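Local coordinates for protein FAD-binding oxidoreductase (Gulosibacter chungangensis, PDB 7PBG) that oxidises 4-ethylphenol with a covalently bound FAD, a dehydrogenation of the kind that yields 4-vinylphenol, at residues 305-310 against 315-320. Numbering follows the deposited sequence.
Sequences AKQRMV and IGHWIV
Lys306, Gln307 and Val310 on one side of helix 303-313 meet His317 where residues 315-317 double back beside the helix before strand 318-326 begins, a helix-turn-strand connection leading into the antiparallel eight-stranded sheet. Lys306 contributes backbone and the root of its side chain: its CB lies 4.2 Å from His317 CE1. Gln307 makes the side-chain hydrogen bond. With CG anti to the backbone N and the chain bent at chi2, its amide reaches the imidazole, and His317 NE2 donates to Gln307 OE1 over 2.8 Å at a nearly straight 169°. The acceptor lies in the ring plane, whereas the donor sits above the amide carbonyl plane, the two planes being 68° apart. This bond places the hydrogen on NE2, and Asp311 holds the other end of the amide by accepting from Gln307 NE2. Met309 meets Ile315 through its backbone, O to CG1 at 4.3 Å, while its side chain packs on helix 281-288. Val310 divides its branches: CG1 lies 3.7 Å from Ile315 O, and CG2 packs against the backbone of Gly316 and His317. Its carbonyl O accepts from Ile315 N at 3.1 Å, closing the turn. His317 and Trp318 form a classic beta bulge opposite Phe249. Val310 CG2 also makes a CH-pi contact, 3.6 Å from the His317 ring centroid and only 2° off its normal.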
loop_
_atom_site.group_PDB
_atom_site.type_symbol
_atom_site.label_atom_id
_atom_site.label_comp_id
_atom_site.label_asym_id
_atom_site.label_seq_id
_atom_site.Cartn_x
_atom_site.Cartn_y
_atom_site.Cartn_z
ATOM N N ALA A 305 31.215 -30.327 -7.823
ATOM C CA ALA A 305 31.262 -29.647 -6.499
ATOM C C ALA A 305 29.830 -29.422 -6.012
ATOM O O ALA A 305 29.573 -29.685 -4.845
ATOM C CB ALA A 305 32.036 -28.338 -6.525
ATOM N N LYS A 306 28.912 -29.028 -6.890
ATOM C CA LYS A 306 27.512 -28.753 -6.474
ATOM C C LYS A 306 26.853 -30.074 -6.077
ATOM O O LYS A 306 26.092 -30.077 -5.133
ATOM C CB LYS A 306 26.794 -27.984 -7.584
ATOM C CG LYS A 306 27.392 -26.600 -7.786
ATOM C CD LYS A 306 26.863 -25.950 -9.044
ATOM C CE LYS A 306 27.475 -24.605 -9.378
ATOM N NZ LYS A 306 26.914 -24.078 -10.667
ATOM N N GLN A 307 27.162 -31.145 -6.772
ATOM C CA GLN A 307 26.611 -32.480 -6.473
ATOM C C GLN A 307 27.156 -32.917 -5.113
ATOM O O GLN A 307 26.424 -33.531 -4.349
ATOM C CB GLN A 307 26.911 -33.490 -7.571
ATOM C CG GLN A 307 26.050 -34.728 -7.428
ATOM C CD GLN A 307 24.573 -34.434 -7.603
ATOM O OE1 GLN A 307 24.164 -33.845 -8.611
ATOM N NE2 GLN A 307 23.765 -34.823 -6.631
ATOM N N ARG A 308 28.420 -32.680 -4.843
ATOM C CA ARG A 308 28.979 -33.001 -3.499
ATOM C C ARG A 308 28.163 -32.277 -2.413
ATOM O O ARG A 308 27.823 -32.875 -1.371
ATOM C CB ARG A 308 30.467 -32.649 -3.370
ATOM C CG ARG A 308 31.381 -33.532 -4.197
ATOM C CD ARG A 308 32.823 -33.301 -3.787
ATOM N NE ARG A 308 33.440 -32.148 -4.405
ATOM C CZ ARG A 308 33.908 -32.085 -5.637
ATOM N NH1 ARG A 308 33.832 -33.156 -6.413
ATOM N NH2 ARG A 308 34.486 -30.964 -6.082
ATOM N N MET A 309 27.842 -30.996 -2.603
ATOM C CA MET A 309 26.981 -30.227 -1.673
ATOM C C MET A 309 25.639 -30.958 -1.503
ATOM O O MET A 309 25.221 -31.183 -0.357
ATOM C CB MET A 309 26.745 -28.809 -2.165
ATOM C CG MET A 309 28.002 -28.022 -2.360
ATOM S SD MET A 309 27.601 -26.450 -3.121
ATOM C CE MET A 309 29.198 -25.919 -3.735
ATOM N N VAL A 310 24.974 -31.275 -2.618
ATOM C CA VAL A 310 23.654 -31.945 -2.566
ATOM C C VAL A 310 23.793 -33.214 -1.741
ATOM O O VAL A 310 22.923 -33.450 -0.878
ATOM C CB VAL A 310 23.068 -32.244 -3.962
ATOM C CG1 VAL A 310 21.846 -33.128 -3.825
ATOM C CG2 VAL A 310 22.803 -30.938 -4.668
ATOM N N ILE A 315 20.534 -32.457 0.756
ATOM C CA ILE A 315 19.479 -31.495 0.339
ATOM C C ILE A 315 19.141 -31.717 -1.156
ATOM O O ILE A 315 18.957 -32.880 -1.561
ATOM C CB ILE A 315 19.881 -30.072 0.783
ATOM C CG1 ILE A 315 21.215 -29.600 0.208
ATOM C CG2 ILE A 315 19.967 -30.023 2.309
ATOM C CD1 ILE A 315 21.569 -28.200 0.642
ATOM N N GLY A 316 18.999 -30.665 -1.935
ATOM C CA GLY A 316 18.701 -30.786 -3.380
ATOM C C GLY A 316 19.462 -29.727 -4.122
ATOM O O GLY A 316 19.949 -28.800 -3.479
ATOM N N HIS A 317 19.481 -29.788 -5.451
ATOM C CA HIS A 317 19.995 -28.662 -6.255
ATOM C C HIS A 317 19.117 -27.418 -6.055
ATOM O O HIS A 317 19.642 -26.297 -6.229
ATOM C CB HIS A 317 20.046 -29.087 -7.717
ATOM C CG HIS A 317 21.253 -29.902 -8.016
ATOM N ND1 HIS A 317 22.515 -29.345 -8.092
ATOM C CD2 HIS A 317 21.426 -31.231 -8.179
ATOM C CE1 HIS A 317 23.397 -30.300 -8.312
ATOM N NE2 HIS A 317 22.763 -31.468 -8.376
ATOM N N TRP A 318 17.815 -27.611 -5.795
ATOM C CA TRP A 318 16.823 -26.584 -5.416
ATOM C C TRP A 318 16.191 -27.058 -4.116
ATOM O O TRP A 318 15.917 -28.277 -3.991
ATOM C CB TRP A 318 15.768 -26.352 -6.506
ATOM C CG TRP A 318 16.377 -25.761 -7.733
ATOM C CD1 TRP A 318 16.655 -26.394 -8.904
ATOM C CD2 TRP A 318 16.839 -24.404 -7.882
ATOM N NE1 TRP A 318 17.265 -25.519 -9.765
ATOM C CE2 TRP A 318 17.377 -24.295 -9.181
ATOM C CE3 TRP A 318 16.809 -23.279 -7.055
ATOM C CZ2 TRP A 318 17.893 -23.088 -9.671
ATOM C CZ3 TRP A 318 17.328 -22.090 -7.521
ATOM C CH2 TRP A 318 17.850 -22.009 -8.817
ATOM N N ILE A 319 15.999 -26.125 -3.204
ATOM C CA ILE A 319 15.269 -26.376 -1.956
ATOM C C ILE A 319 14.172 -25.319 -1.860
ATOM O O ILE A 319 14.453 -24.103 -1.987
ATOM C CB ILE A 319 16.226 -26.316 -0.748
ATOM C CG1 ILE A 319 17.524 -27.096 -0.958
ATOM C CG2 ILE A 319 15.483 -26.729 0.496
ATOM C CD1 ILE A 319 18.658 -26.304 -1.525
ATOM N N VAL A 320 12.966 -25.778 -1.606
ATOM C CA VAL A 320 11.812 -24.926 -1.220
ATOM C C VAL A 320 11.715 -24.950 0.297
ATOM O O VAL A 320 11.684 -26.022 0.849
ATOM C CB VAL A 320 10.509 -25.367 -1.882
ATOM C CG1 VAL A 320 9.308 -24.600 -1.357
ATOM C CG2 VAL A 320 10.640 -25.267 -3.403
#